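Local coordinates for protein putative Ribokinase II (Escherichia coli O6, PDB 3IQ0) that binds ATP and magnesium and, as a putative ribokinase of the pfkB family, probably transfers a phosphate from ATP to a sugar, at residues R212-F217 and K223-K228; G264-C269 and F274-A279; I156-A159 and V163-F166; L280-A285 and S301-I306. One frame throughout, in Å; residues are numbered along the deposited sequence.

Contact 1: R212-F217 and K223-K228; sequences RAIAGF and KEVIVK. With ATP (adenosine-5'-triphosphate), chain G.
Ile214 and Phe217 on helix 210-220 rest on Val225 and Val227 of strand 224-228, the helix-to-second-strand packing of a beta-alpha-beta unit that starts at strand 193-194. The two axes run 148° apart in direction and approach to 9.1 Å, so the chain turns back after the helix and enters the sheet beneath it. Apolar contact carries the interface. Ile214 CG2, placed anti to the backbone N, touches Val225 CB at 4.1 Å and reaches both Val225 methyls. The other branch extends further along the strand and brings Ile214 CD1 to 4.1 Å from Val227 CG2. Phe217 touches Val225 CG2 with its CB at 4.1 Å, and the same methyl comes obliquely to the ring, which Tyr194 meets edge-to-face. All four residues are buried, and these approaches are van der Waals contacts without tight interlocking.

The bond to the nucleotide comes from Lys228, next after Val227 at the strand's C-terminal end. Lys228 forms a salt bridge with Asp167 and donates to the backbone O of Met195, partners that probably help position its ammonium beside the nucleotide. Its chain bends at chi3 (-70°), and NZ donates to ATP O2B across 3.0 Å.

Contact 2: G264-C269 and F274-A279; sequences GAWIAC and FDAHRA
Trp266 and Cys269, one helical turn apart on helix 258-271, meet the turn and first residues of helix 276-290 in two different ways. The indole has CG anti to the backbone N (chi1 170°), which carries its six-membered ring across to the second helix. There Trp266 CZ3 lies 3.6 Å from Ala279 CB, an oblique approach to the ring, and the same CZ3 is 3.7 Å from the backbone O of Ala276. So close an approach of the bulky indole to the helix backbone is consistent with the small alanine side chains there.

The Phe274 ring lies between Cys269 and Arg278. Cys269 CA stands over one face, and Cys269 CB is 3.9 Å from Phe274 CD2. The sulfur makes an oblique sulfur-aromatic contact, SG standing 4.5 Å from the Phe274 ring centroid and 31° off the normal. Over the centre of the other face, Arg278 NH1 sits 3.4 Å from the Phe274 ring plane. The backbone ties Cys269 to Phe274 as well, for Phe274 N donates to Cys269 O over 3.1 Å with an N-H...O angle of 161°.

At the N-cap, Asp275 OD1 accepts from Arg278 N at 2.6 Å, met nearly along the C-O bond, and caps the first turn of helix 276-290. The result is a tight turn between two packed helices, an alpha-alpha hairpin with an Asp-capped second helix, in the pfkB-family kinase fold.

Contact 3: I156-A159 and V163-F166; sequences IVKA and VISF
Val163, the first strand residue, meets the end of helix 144-159 through its backbone: Val157 CG1 approaches Val163 N to 4.4 Å, a loose contact, while the CB of Val163 points away from the helix. Its peptide is engaged in the sheet instead, bonding to the backbones of Thr132 and Phe134.

Ile164 comes next and contributes the largest share of the contact, since its CB is directed toward the helix. With CG1 anti to the carbonyl carbon (chi1 -56°), the longer branch is available to two helix residues. Ile164 CG1 lies 3.9 Å from Lys158 CG, the two side chains crossing at about a right angle, and Ile164 CD1 is 4.2 Å from Val157 CG1. The lysine thus contributes its aliphatic part; its chain then bends at chi3 and chi4, and NZ makes a weak hydrogen bond to the backbone O of Leu190.

Ser165 follows with its hydroxyl bonded to His135 ND1 on the neighbouring strand, and Phe166 packs on Leu184 and Val187 of helix 178-189. The short return from helix to strand, with Val157 and Lys158 packed on Ile164, closes the beta-alpha-beta unit of strand 131-137, helix 144-159 and strand 163-167 in this ribokinase-like alpha/beta fold.

Contact 4: L280-A285 and S301-I306; sequences LQYANA and SRLMEI. With ATP (adenosine-5'-triphosphate), chain G.
The ring of Tyr282 is approached obliquely by two aliphatic side chains of 301-306, Leu303 and Ile306, and edge-to-face by the ring of Phe274. Leu303 CD1 lies 3.5 Å from Tyr282 CE2, and the two side chains cross at about a right angle. Leu303 has CG anti to the backbone N (chi1 -174°), which brings this methyl to the ring although the CB is not aimed at helix 276-290. Ile306 CG2 touches Tyr282 CD2 at 3.7 Å from further along the same helix.

That methyl of Ile306 does more than meet the ring. It also lies 3.6 Å from Ala285 CB and packs against the backbone O of Tyr282, so a single branch fits between the aromatic residue and the alanine one turn later. Ala285 and Ile306 have the closest CA atoms of the two segments, 6.2 Å apart, a separation consistent with the small alanine. Leu50 touches both Leu303 and Ile306.

At the start of helix 303-312, Arg302 N donates to Glu305 OE1 over 2.8 Å; the donor stands 40° out of the carboxylate plane.

Asn284 is directed away from this interface. Its OD1 accepts from ATP O2' at a modelled 2.5 Å, shorter than usual and doubtful in its exact value. The amide's orientation rests mainly on ND2, which donates to the backbone O of Glu246. Helix 276-290 therefore has two roles here: one side packs against the C-terminal helix, and another lines the ribose end of the ATP pocket.

Overall arrangement
Contacts 1 and 3 both set a helix against the large sheet of the alpha/beta fold and rely mainly on aliphatic groups; contact 1 is fully buried, whereas contact 3 is only partly so. Contacts 2 and 4 join helices to each other, share helix 276-290, and lie about 9 Å apart between centres. Their chemistry is more aromatic, and Phe274 CE2 meets Tyr282 CD2 at 3.7 Å where they adjoin. Contact 1 is bound to this helical group by Ile226, which packs on Trp266 of contact 2 and Leu280 of contact 4. Contacts 1 and 4 both reach ATP, by a lysine at the phosphates and an asparagine at the ribose respectively.

Contact 1: R212-F217 and K223-K228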
loop_
_atom_site.group_PDB
_atom_site.type_symbol
_atom_site.label_atom_id
_atom_site.label_comp_id
_atom_site.label_asym_id
_atom_site.label_seq_id
_atom_site.Cartn_x
_atom_site.Cartn_y
_atom_site.Cartn_z
ATOM N N ARG B 212 2.328 39.489 13.285
ATOM C CA ARG B 212 3.599 39.299 13.973
ATOM C C ARG B 212 4.412 38.161 13.375
ATOM O O ARG B 212 5.603 38.314 13.100
ATOM C CB ARG B 212 3.355 39.022 15.458
ATOM C CG ARG B 212 2.839 40.226 16.231
ATOM C CD ARG B 212 3.919 41.279 16.368
ATOM N NE ARG B 212 5.011 40.834 17.234
ATOM C CZ ARG B 212 4.907 40.682 18.551
ATOM N NH1 ARG B 212 3.759 40.936 19.162
ATOM N NH2 ARG B 212 5.955 40.278 19.261
ATOM N N ALA B 213 3.763 37.017 13.184
ATOM C CA ALA B 213 4.420 35.841 12.626
ATOM C C ALA B 213 5.131 36.163 11.319
ATOM O O ALA B 213 6.309 35.857 11.155
ATOM C CB ALA B 213 3.397 34.742 12.398
ATOM N N ILE B 214 4.398 36.782 10.400
ATOM C CA ILE B 214 4.924 37.155 9.093
ATOM C C ILE B 214 6.039 38.193 9.195
ATOM O O ILE B 214 7.038 38.113 8.477
ATOM C CB ILE B 214 3.799 37.713 8.198
ATOM C CG1 ILE B 214 2.717 36.652 8.011
ATOM C CG2 ILE B 214 4.368 38.149 6.853
ATOM C CD1 ILE B 214 1.509 37.135 7.249
ATOM N N ALA B 215 5.867 39.169 10.083
ATOM C CA ALA B 215 6.883 40.201 10.261
ATOM C C ALA B 215 8.149 39.543 10.794
ATOM O O ALA B 215 9.257 40.035 10.578
ATOM C CB ALA B 215 6.389 41.266 11.231
ATOM N N GLY B 216 7.975 38.411 11.472
ATOM C CA GLY B 216 9.109 37.696 12.022
ATOM C C GLY B 216 9.885 36.937 10.962
ATOM O O GLY B 216 11.114 36.925 10.977
ATOM N N PHE B 217 9.165 36.295 10.047
ATOM C CA PHE B 217 9.794 35.531 8.968
ATOM C C PHE B 217 10.665 36.457 8.131
ATOM O O PHE B 217 11.782 36.109 7.764
ATOM C CB PHE B 217 8.729 34.905 8.068
ATOM C CG PHE B 217 7.809 33.949 8.772
ATOM C CD1 PHE B 217 6.444 33.952 8.491
ATOM C CD2 PHE B 217 8.302 33.027 9.692
ATOM C CE1 PHE B 217 5.588 33.046 9.118
ATOM C CE2 PHE B 217 7.453 32.121 10.321
ATOM C CZ PHE B 217 6.094 32.133 10.031
ATOM N N LYS B 223 12.485 36.569 2.256
ATOM C CA LYS B 223 12.246 37.746 1.441
ATOM C C LYS B 223 10.786 37.925 1.053
ATOM O O LYS B 223 10.293 39.049 0.971
ATOM C CB LYS B 223 13.121 37.686 0.186
ATOM C CG LYS B 223 14.611 37.647 0.497
ATOM C CD LYS B 223 15.460 37.477 -0.754
ATOM C CE LYS B 223 16.942 37.389 -0.403
ATOM N NZ LYS B 223 17.233 36.282 0.559
ATOM N N GLU B 224 10.096 36.813 0.814
ATOM C CA GLU B 224 8.695 36.858 0.418
ATOM C C GLU B 224 7.870 35.811 1.135
ATOM O O GLU B 224 8.284 34.665 1.281
ATOM C CB GLU B 224 8.566 36.647 -1.091
ATOM C CG GLU B 224 9.165 37.766 -1.925
ATOM C CD GLU B 224 9.279 37.405 -3.390
ATOM O OE1 GLU B 224 10.077 36.512 -3.722
ATOM O OE2 GLU B 224 8.570 38.010 -4.213
ATOM N N VAL B 225 6.697 36.227 1.585
ATOM C CA VAL B 225 5.772 35.340 2.268
ATOM C C VAL B 225 4.457 35.425 1.510
ATOM O O VAL B 225 3.823 36.485 1.470
ATOM C CB VAL B 225 5.542 35.779 3.727
ATOM C CG1 VAL B 225 4.526 34.859 4.402
ATOM C CG2 VAL B 225 6.863 35.761 4.478
ATOM N N ILE B 226 4.073 34.324 0.873
ATOM C CA ILE B 226 2.822 34.284 0.129
ATOM C C ILE B 226 1.825 33.442 0.913
ATOM O O ILE B 226 1.994 32.229 1.045
ATOM C CB ILE B 226 3.003 33.673 -1.284
ATOM C CG1 ILE B 226 3.870 34.580 -2.155
ATOM C CG2 ILE B 226 1.655 33.511 -1.952
ATOM C CD1 ILE B 226 5.344 34.505 -1.865
ATOM N N VAL B 227 0.789 34.089 1.441
ATOM C CA VAL B 227 -0.214 33.378 2.222
ATOM C C VAL B 227 -1.450 33.014 1.422
ATOM O O VAL B 227 -2.119 33.877 0.850
ATOM C CB VAL B 227 -0.649 34.193 3.455
ATOM C CG1 VAL B 227 -1.796 33.492 4.163
ATOM C CG2 VAL B 227 0.530 34.349 4.407
ATOM N N LYS B 228 -1.734 31.719 1.389
ATOM C CA LYS B 228 -2.893 31.182 0.688
ATOM C C LYS B 228 -4.069 31.183 1.663
ATOM O O LYS B 228 -3.942 30.718 2.793
ATOM C CB LYS B 228 -2.577 29.762 0.213
ATOM C CG LYS B 228 -1.525 29.721 -0.885
ATOM C CD LYS B 228 -0.857 28.365 -0.976
ATOM C CE LYS B 228 0.034 28.119 0.225
ATOM N NZ LYS B 228 0.692 26.788 0.168
HETATM P PG ATP G . -2.589 22.263 0.752
HETATM O O1G ATP G . -3.360 21.333 -0.145
HETATM O O2G ATP G . -2.314 21.649 2.101
HETATM O O3G ATP G . -1.266 22.665 0.099
HETATM P PB ATP G . -3.280 25.124 1.025
HETATM O O1B ATP G . -3.995 25.684 2.216
HETATM O O2B ATP G . -1.813 25.318 0.856
HETATM O O3B ATP G . -3.550 23.539 0.938
HETATM P PA ATP G . -5.552 26.260 -0.287
HETATM O O1A ATP G . -6.544 25.119 -0.239
HETATM O O2A ATP G . -5.624 27.363 0.700
HETATM O O3A ATP G . -4.043 25.646 -0.256
HETATM O "O5'" ATP G . -5.079 27.066 -1.832
HETATM C "C5'" ATP G . -4.542 27.324 -3.049
HETATM C "C4'" ATP G . -4.956 28.724 -3.425
HETATM O "O4'" ATP G . -5.966 28.244 -4.322
HETATM C "C3'" ATP G . -5.840 29.619 -2.487
HETATM O "O3'" ATP G . -5.125 30.566 -1.711
HETATM C "C2'" ATP G . -6.805 30.181 -3.436
HETATM O "O2'" ATP G . -6.257 31.330 -4.096
HETATM C "C1'" ATP G . -7.121 29.052 -4.368
HETATM N N9 ATP G . -8.325 28.260 -3.883
HETATM C C8 ATP G . -8.378 27.124 -3.084
HETATM N N7 ATP G . -9.637 26.713 -2.871
HETATM C C5 ATP G . -10.436 27.554 -3.526
HETATM C C6 ATP G . -11.914 27.732 -3.736
HETATM N N6 ATP G . -12.754 26.859 -3.179
HETATM N N1 ATP G . -12.376 28.804 -4.529
HETATM C C2 ATP G . -11.531 29.740 -5.132
HETATM N N3 ATP G . -10.148 29.630 -4.968
HETATM C C4 ATP G . -9.575 28.594 -4.194
#

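Contact 2: G264-C269 and F274-A279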
loop_
_atom_site.group_PDB
_atom_site.type_symbol
_atom_site.label_atom_id
_atom_site.label_comp_id
_atom_site.label_asym_id
_atom_site.label_seq_id
_atom_site.Cartn_x
_atom_site.Cartn_y
_atom_site.Cartn_z
ATOM N N GLY B 264 3.096 26.005 -7.745
ATOM C CA GLY B 264 3.803 25.867 -9.008
ATOM C C GLY B 264 3.598 27.105 -9.855
ATOM O O GLY B 264 4.542 27.625 -10.459
ATOM N N ALA B 265 2.356 27.579 -9.896
ATOM C CA ALA B 265 2.020 28.773 -10.667
ATOM C C ALA B 265 2.844 29.982 -10.214
ATOM O O ALA B 265 3.391 30.714 -11.042
ATOM C CB ALA B 265 0.539 29.075 -10.532
ATOM N N TRP B 266 2.935 30.193 -8.905
ATOM C CA TRP B 266 3.697 31.328 -8.391
ATOM C C TRP B 266 5.158 31.256 -8.826
ATOM O O TRP B 266 5.695 32.189 -9.446
ATOM C CB TRP B 266 3.624 31.390 -6.854
ATOM C CG TRP B 266 4.594 32.398 -6.271
ATOM C CD1 TRP B 266 5.893 32.172 -5.894
ATOM C CD2 TRP B 266 4.372 33.804 -6.115
ATOM N NE1 TRP B 266 6.492 33.356 -5.517
ATOM C CE2 TRP B 266 5.579 34.373 -5.646
ATOM C CE3 TRP B 266 3.271 34.643 -6.332
ATOM C CZ2 TRP B 266 5.712 35.746 -5.386
ATOM C CZ3 TRP B 266 3.404 36.010 -6.072
ATOM C CH2 TRP B 266 4.615 36.543 -5.607
ATOM N N ILE B 267 5.799 30.142 -8.502
ATOM C CA ILE B 267 7.200 29.945 -8.831
ATOM C C ILE B 267 7.472 30.025 -10.329
ATOM O O ILE B 267 8.447 30.647 -10.753
ATOM C CB ILE B 267 7.705 28.590 -8.294
ATOM C CG1 ILE B 267 7.545 28.544 -6.768
ATOM C CG2 ILE B 267 9.155 28.394 -8.666
ATOM C CD1 ILE B 267 8.422 29.555 -6.026
ATOM N N ALA B 268 6.614 29.407 -11.134
ATOM C CA ALA B 268 6.816 29.436 -12.583
ATOM C C ALA B 268 6.586 30.834 -13.152
ATOM O O ALA B 268 7.362 31.314 -13.979
ATOM C CB ALA B 268 5.893 28.429 -13.263
ATOM N N CYS B 269 5.530 31.499 -12.699
ATOM C CA CYS B 269 5.230 32.840 -13.195
ATOM C C CYS B 269 6.335 33.812 -12.850
ATOM O O CYS B 269 6.658 34.705 -13.638
ATOM C CB CYS B 269 3.905 33.337 -12.630
ATOM S SG CYS B 269 2.507 32.543 -13.396
ATOM N N PHE B 274 7.106 37.680 -14.178
ATOM C CA PHE B 274 5.912 38.397 -13.721
ATOM C C PHE B 274 6.252 39.136 -12.429
ATOM O O PHE B 274 7.045 38.641 -11.632
ATOM C CB PHE B 274 4.774 37.414 -13.420
ATOM C CG PHE B 274 4.077 36.874 -14.636
ATOM C CD1 PHE B 274 4.758 36.684 -15.832
ATOM C CD2 PHE B 274 2.745 36.490 -14.560
ATOM C CE1 PHE B 274 4.121 36.114 -16.932
ATOM C CE2 PHE B 274 2.099 35.918 -15.651
ATOM C CZ PHE B 274 2.791 35.730 -16.841
ATOM N N ASP B 275 5.668 40.312 -12.211
ATOM C CA ASP B 275 5.928 41.021 -10.963
ATOM C C ASP B 275 5.089 40.354 -9.876
ATOM O O ASP B 275 4.268 39.484 -10.170
ATOM C CB ASP B 275 5.598 42.524 -11.061
ATOM C CG ASP B 275 4.142 42.810 -11.419
ATOM O OD1 ASP B 275 3.234 42.086 -10.970
ATOM O OD2 ASP B 275 3.905 43.798 -12.143
ATOM N N ALA B 276 5.288 40.753 -8.624
ATOM C CA ALA B 276 4.546 40.151 -7.519
ATOM C C ALA B 276 3.035 40.217 -7.704
ATOM O O ALA B 276 2.328 39.268 -7.389
ATOM C CB ALA B 276 4.939 40.810 -6.206
ATOM N N HIS B 277 2.547 41.336 -8.224
ATOM C CA HIS B 277 1.117 41.532 -8.450
ATOM C C HIS B 277 0.526 40.606 -9.506
ATOM O O HIS B 277 -0.568 40.070 -9.326
ATOM C CB HIS B 277 0.844 42.988 -8.835
ATOM C CG HIS B 277 0.844 43.926 -7.669
ATOM N ND1 HIS B 277 -0.244 44.070 -6.834
ATOM C CD2 HIS B 277 1.813 44.730 -7.167
ATOM C CE1 HIS B 277 0.056 44.920 -5.868
ATOM N NE2 HIS B 277 1.298 45.335 -6.045
ATOM N N ARG B 278 1.239 40.426 -10.613
ATOM C CA ARG B 278 0.765 39.549 -11.675
ATOM C C ARG B 278 0.820 38.093 -11.218
ATOM O O ARG B 278 -0.147 37.344 -11.363
ATOM C CB ARG B 278 1.626 39.722 -12.925
ATOM C CG ARG B 278 1.086 40.712 -13.927
ATOM C CD ARG B 278 0.196 40.016 -14.944
ATOM N NE ARG B 278 0.577 40.370 -16.309
ATOM C CZ ARG B 278 1.798 40.196 -16.810
ATOM N NH1 ARG B 278 2.758 39.673 -16.058
ATOM N NH2 ARG B 278 2.065 40.550 -18.060
ATOM N N ALA B 279 1.960 37.709 -10.657
ATOM C CA ALA B 279 2.164 36.350 -10.185
ATOM C C ALA B 279 1.133 35.919 -9.139
ATOM O O ALA B 279 0.691 34.770 -9.136
ATOM C CB ALA B 279 3.573 36.210 -9.629
#

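Contact 3: I156-A159 and V163-F166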
loop_
_atom_site.group_PDB
_atom_site.type_symbol
_atom_site.label_atom_id
_atom_site.label_comp_id
_atom_site.label_asym_id
_atom_site.label_seq_id
_atom_site.Cartn_x
_atom_site.Cartn_y
_atom_site.Cartn_z
ATOM N N ILE B 156 23.473 22.078 -1.732
ATOM C CA ILE B 156 23.961 22.080 -3.104
ATOM C C ILE B 156 23.433 23.276 -3.885
ATOM O O ILE B 156 24.197 23.977 -4.542
ATOM C CB ILE B 156 23.537 20.792 -3.836
ATOM C CG1 ILE B 156 24.257 19.591 -3.222
ATOM C CG2 ILE B 156 23.830 20.913 -5.325
ATOM C CD1 ILE B 156 23.972 18.285 -3.915
ATOM N N VAL B 157 22.127 23.506 -3.805
ATOM C CA VAL B 157 21.499 24.610 -4.523
ATOM C C VAL B 157 21.949 25.982 -4.032
ATOM O O VAL B 157 22.192 26.879 -4.836
ATOM C CB VAL B 157 19.959 24.522 -4.438
ATOM C CG1 VAL B 157 19.324 25.715 -5.141
ATOM C CG2 VAL B 157 19.483 23.224 -5.065
ATOM N N LYS B 158 22.055 26.154 -2.719
ATOM C CA LYS B 158 22.488 27.442 -2.194
ATOM C C LYS B 158 23.957 27.687 -2.531
ATOM O O LYS B 158 24.391 28.831 -2.638
ATOM C CB LYS B 158 22.255 27.518 -0.681
ATOM C CG LYS B 158 20.787 27.637 -0.296
ATOM C CD LYS B 158 20.608 27.826 1.201
ATOM C CE LYS B 158 20.842 29.269 1.629
ATOM N NZ LYS B 158 19.682 30.155 1.308
ATOM N N ALA B 159 24.713 26.610 -2.717
ATOM C CA ALA B 159 26.125 26.725 -3.062
ATOM C C ALA B 159 26.288 27.350 -4.447
ATOM O O ALA B 159 27.263 28.057 -4.701
ATOM C CB ALA B 159 26.792 25.352 -3.023
ATOM N N VAL B 163 17.810 29.827 -5.194
ATOM C CA VAL B 163 16.758 30.295 -4.295
ATOM C C VAL B 163 15.928 29.131 -3.764
ATOM O O VAL B 163 15.605 28.193 -4.497
ATOM C CB VAL B 163 15.813 31.288 -5.018
ATOM C CG1 VAL B 163 14.672 31.698 -4.094
ATOM C CG2 VAL B 163 16.599 32.517 -5.469
ATOM N N ILE B 164 15.581 29.197 -2.484
ATOM C CA ILE B 164 14.801 28.151 -1.835
ATOM C C ILE B 164 13.371 28.631 -1.536
ATOM O O ILE B 164 13.172 29.712 -0.980
ATOM C CB ILE B 164 15.478 27.722 -0.495
ATOM C CG1 ILE B 164 16.926 27.282 -0.748
ATOM C CG2 ILE B 164 14.682 26.596 0.171
ATOM C CD1 ILE B 164 17.078 26.025 -1.589
ATOM N N SER B 165 12.375 27.842 -1.936
ATOM C CA SER B 165 10.979 28.170 -1.659
ATOM C C SER B 165 10.506 27.053 -0.745
ATOM O O SER B 165 10.943 25.907 -0.874
ATOM C CB SER B 165 10.140 28.218 -2.948
ATOM O OG SER B 165 10.278 27.028 -3.701
ATOM N N PHE B 166 9.608 27.374 0.173
ATOM C CA PHE B 166 9.150 26.380 1.137
ATOM C C PHE B 166 7.661 26.488 1.419
ATOM O O PHE B 166 7.157 27.568 1.742
ATOM C CB PHE B 166 9.968 26.559 2.426
ATOM C CG PHE B 166 9.532 25.683 3.576
ATOM C CD1 PHE B 166 9.160 24.359 3.373
ATOM C CD2 PHE B 166 9.577 26.168 4.880
ATOM C CE1 PHE B 166 8.844 23.522 4.453
ATOM C CE2 PHE B 166 9.265 25.340 5.970
ATOM C CZ PHE B 166 8.898 24.013 5.750
#

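Contact 4: L280-A285 and S301-I306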
loop_
_atom_site.group_PDB
_atom_site.type_symbol
_atom_site.label_atom_id
_atom_site.label_comp_id
_atom_site.label_asym_id
_atom_site.label_seq_id
_atom_site.Cartn_x
_atom_site.Cartn_y
_atom_site.Cartn_z
ATOM N N LEU B 280 0.746 36.835 -8.255
ATOM C CA LEU B 280 -0.229 36.500 -7.233
ATOM C C LEU B 280 -1.617 36.269 -7.833
ATOM O O LEU B 280 -2.333 35.358 -7.413
ATOM C CB LEU B 280 -0.303 37.599 -6.169
ATOM C CG LEU B 280 -1.131 37.226 -4.936
ATOM C CD1 LEU B 280 -0.422 36.129 -4.164
ATOM C CD2 LEU B 280 -1.331 38.449 -4.051
ATOM N N GLN B 281 -2.004 37.085 -8.808
ATOM C CA GLN B 281 -3.315 36.904 -9.413
ATOM C C GLN B 281 -3.339 35.611 -10.230
ATOM O O GLN B 281 -4.351 34.919 -10.261
ATOM C CB GLN B 281 -3.686 38.101 -10.305
ATOM C CG GLN B 281 -3.124 38.063 -11.715
ATOM C CD GLN B 281 -3.585 39.247 -12.565
ATOM O OE1 GLN B 281 -4.784 39.490 -12.728
ATOM N NE2 GLN B 281 -2.627 39.986 -13.111
ATOM N N TYR B 282 -2.226 35.289 -10.889
ATOM C CA TYR B 282 -2.134 34.066 -11.694
ATOM C C TYR B 282 -2.138 32.823 -10.806
ATOM O O TYR B 282 -2.821 31.845 -11.105
ATOM C CB TYR B 282 -0.874 34.085 -12.566
ATOM C CG TYR B 282 -1.117 34.691 -13.931
ATOM C CD1 TYR B 282 -1.548 36.008 -14.062
ATOM C CD2 TYR B 282 -0.979 33.927 -15.090
ATOM C CE1 TYR B 282 -1.841 36.549 -15.307
ATOM C CE2 TYR B 282 -1.271 34.459 -16.341
ATOM C CZ TYR B 282 -1.705 35.771 -16.440
ATOM O OH TYR B 282 -2.025 36.301 -17.669
ATOM N N ALA B 283 -1.374 32.866 -9.716
ATOM C CA ALA B 283 -1.333 31.743 -8.787
ATOM C C ALA B 283 -2.739 31.555 -8.228
ATOM O O ALA B 283 -3.260 30.445 -8.197
ATOM C CB ALA B 283 -0.352 32.024 -7.652
ATOM N N ASN B 284 -3.345 32.656 -7.794
ATOM C CA ASN B 284 -4.692 32.643 -7.231
ATOM C C ASN B 284 -5.682 32.015 -8.210
ATOM O O ASN B 284 -6.482 31.158 -7.840
ATOM C CB ASN B 284 -5.113 34.079 -6.880
ATOM C CG ASN B 284 -6.498 34.154 -6.262
ATOM O OD1 ASN B 284 -6.881 33.310 -5.456
ATOM N ND2 ASN B 284 -7.250 35.189 -6.626
ATOM N N ALA B 285 -5.617 32.444 -9.463
ATOM C CA ALA B 285 -6.490 31.914 -10.497
ATOM C C ALA B 285 -6.185 30.439 -10.744
ATOM O O ALA B 285 -7.097 29.645 -10.964
ATOM C CB ALA B 285 -6.316 32.705 -11.783
ATOM N N SER B 301 -3.218 23.891 -14.960
ATOM C CA SER B 301 -3.570 24.711 -16.111
ATOM C C SER B 301 -2.384 25.264 -16.894
ATOM O O SER B 301 -1.287 25.436 -16.352
ATOM C CB SER B 301 -4.424 25.899 -15.659
ATOM O OG SER B 301 -5.553 25.503 -14.918
ATOM N N ARG B 302 -2.628 25.547 -18.173
ATOM C CA ARG B 302 -1.622 26.139 -19.044
ATOM C C ARG B 302 -1.722 27.637 -18.805
ATOM O O ARG B 302 -2.767 28.133 -18.381
ATOM C CB ARG B 302 -1.910 25.828 -20.517
ATOM C CG ARG B 302 -1.718 24.369 -20.898
ATOM C CD ARG B 302 -1.709 24.182 -22.409
ATOM N NE ARG B 302 -0.619 24.915 -23.050
ATOM C CZ ARG B 302 -0.347 24.870 -24.351
ATOM N NH1 ARG B 302 -1.087 24.126 -25.162
ATOM N NH2 ARG B 302 0.663 25.570 -24.847
ATOM N N LEU B 303 -0.652 28.360 -19.098
ATOM C CA LEU B 303 -0.626 29.795 -18.861
ATOM C C LEU B 303 -1.820 30.560 -19.429
ATOM O O LEU B 303 -2.464 31.313 -18.709
ATOM C CB LEU B 303 0.684 30.380 -19.389
ATOM C CG LEU B 303 0.895 31.858 -19.061
ATOM C CD1 LEU B 303 0.905 32.045 -17.555
ATOM C CD2 LEU B 303 2.203 32.340 -19.671
HETATM N N MSE B 304 -2.138 30.364 -20.704
HETATM C CA MSE B 304 -3.267 31.088 -21.270
HETATM C C MSE B 304 -4.634 30.623 -20.786
HETATM O O MSE B 304 -5.629 31.331 -20.955
HETATM C CB MSE B 304 -3.196 31.098 -22.795
HETATM C CG MSE B 304 -2.105 32.030 -23.316
HETATM SE SE MSE B 304 -2.057 33.808 -22.448
HETATM C CE MSE B 304 -3.320 34.708 -23.599
ATOM N N GLU B 305 -4.706 29.444 -20.173
ATOM C CA GLU B 305 -5.996 29.004 -19.650
ATOM C C GLU B 305 -6.253 29.896 -18.443
ATOM O O GLU B 305 -7.374 30.326 -18.214
ATOM C CB GLU B 305 -5.967 27.524 -19.248
ATOM C CG GLU B 305 -5.648 26.599 -20.415
ATOM C CD GLU B 305 -5.686 25.119 -20.061
ATOM O OE1 GLU B 305 -5.181 24.738 -18.985
ATOM O OE2 GLU B 305 -6.212 24.330 -20.883
ATOM N N ILE B 306 -5.201 30.186 -17.682
ATOM C CA ILE B 306 -5.322 31.055 -16.513
ATOM C C ILE B 306 -5.686 32.465 -16.993
ATOM O O ILE B 306 -6.586 33.116 -16.460
ATOM C CB ILE B 306 -3.985 31.140 -15.738
ATOM C CG1 ILE B 306 -3.539 29.739 -15.292
ATOM C CG2 ILE B 306 -4.142 32.058 -14.531
ATOM C CD1 ILE B 306 -2.161 29.720 -14.637
HETATM P PG ATP G . -2.589 22.263 0.752
HETATM O O1G ATP G . -3.360 21.333 -0.145
HETATM O O2G ATP G . -2.314 21.649 2.101
HETATM O O3G ATP G . -1.266 22.665 0.099
HETATM P PB ATP G . -3.280 25.124 1.025
HETATM O O1B ATP G . -3.995 25.684 2.216
HETATM O O2B ATP G . -1.813 25.318 0.856
HETATM O O3B ATP G . -3.550 23.539 0.938
HETATM P PA ATP G . -5.552 26.260 -0.287
HETATM O O1A ATP G . -6.544 25.119 -0.239
HETATM O O2A ATP G . -5.624 27.363 0.700
HETATM O O3A ATP G . -4.043 25.646 -0.256
HETATM O "O5'" ATP G . -5.079 27.066 -1.832
HETATM C "C5'" ATP G . -4.542 27.324 -3.049
HETATM C "C4'" ATP G . -4.956 28.724 -3.425
HETATM O "O4'" ATP G . -5.966 28.244 -4.322
HETATM C "C3'" ATP G . -5.840 29.619 -2.487
HETATM O "O3'" ATP G . -5.125 30.566 -1.711
HETATM C "C2'" ATP G . -6.805 30.181 -3.436
HETATM O "O2'" ATP G . -6.257 31.330 -4.096
HETATM C "C1'" ATP G . -7.121 29.052 -4.368
HETATM N N9 ATP G . -8.325 28.260 -3.883
HETATM C C8 ATP G . -8.378 27.124 -3.084
HETATM N N7 ATP G . -9.637 26.713 -2.871
HETATM C C5 ATP G . -10.436 27.554 -3.526
HETATM C C6 ATP G . -11.914 27.732 -3.736
HETATM N N6 ATP G . -12.754 26.859 -3.179
HETATM N N1 ATP G . -12.376 28.804 -4.529
HETATM C C2 ATP G . -11.531 29.740 -5.132
HETATM N N3 ATP G . -10.148 29.630 -4.968
HETATM C C4 ATP G . -9.575 28.594 -4.194
#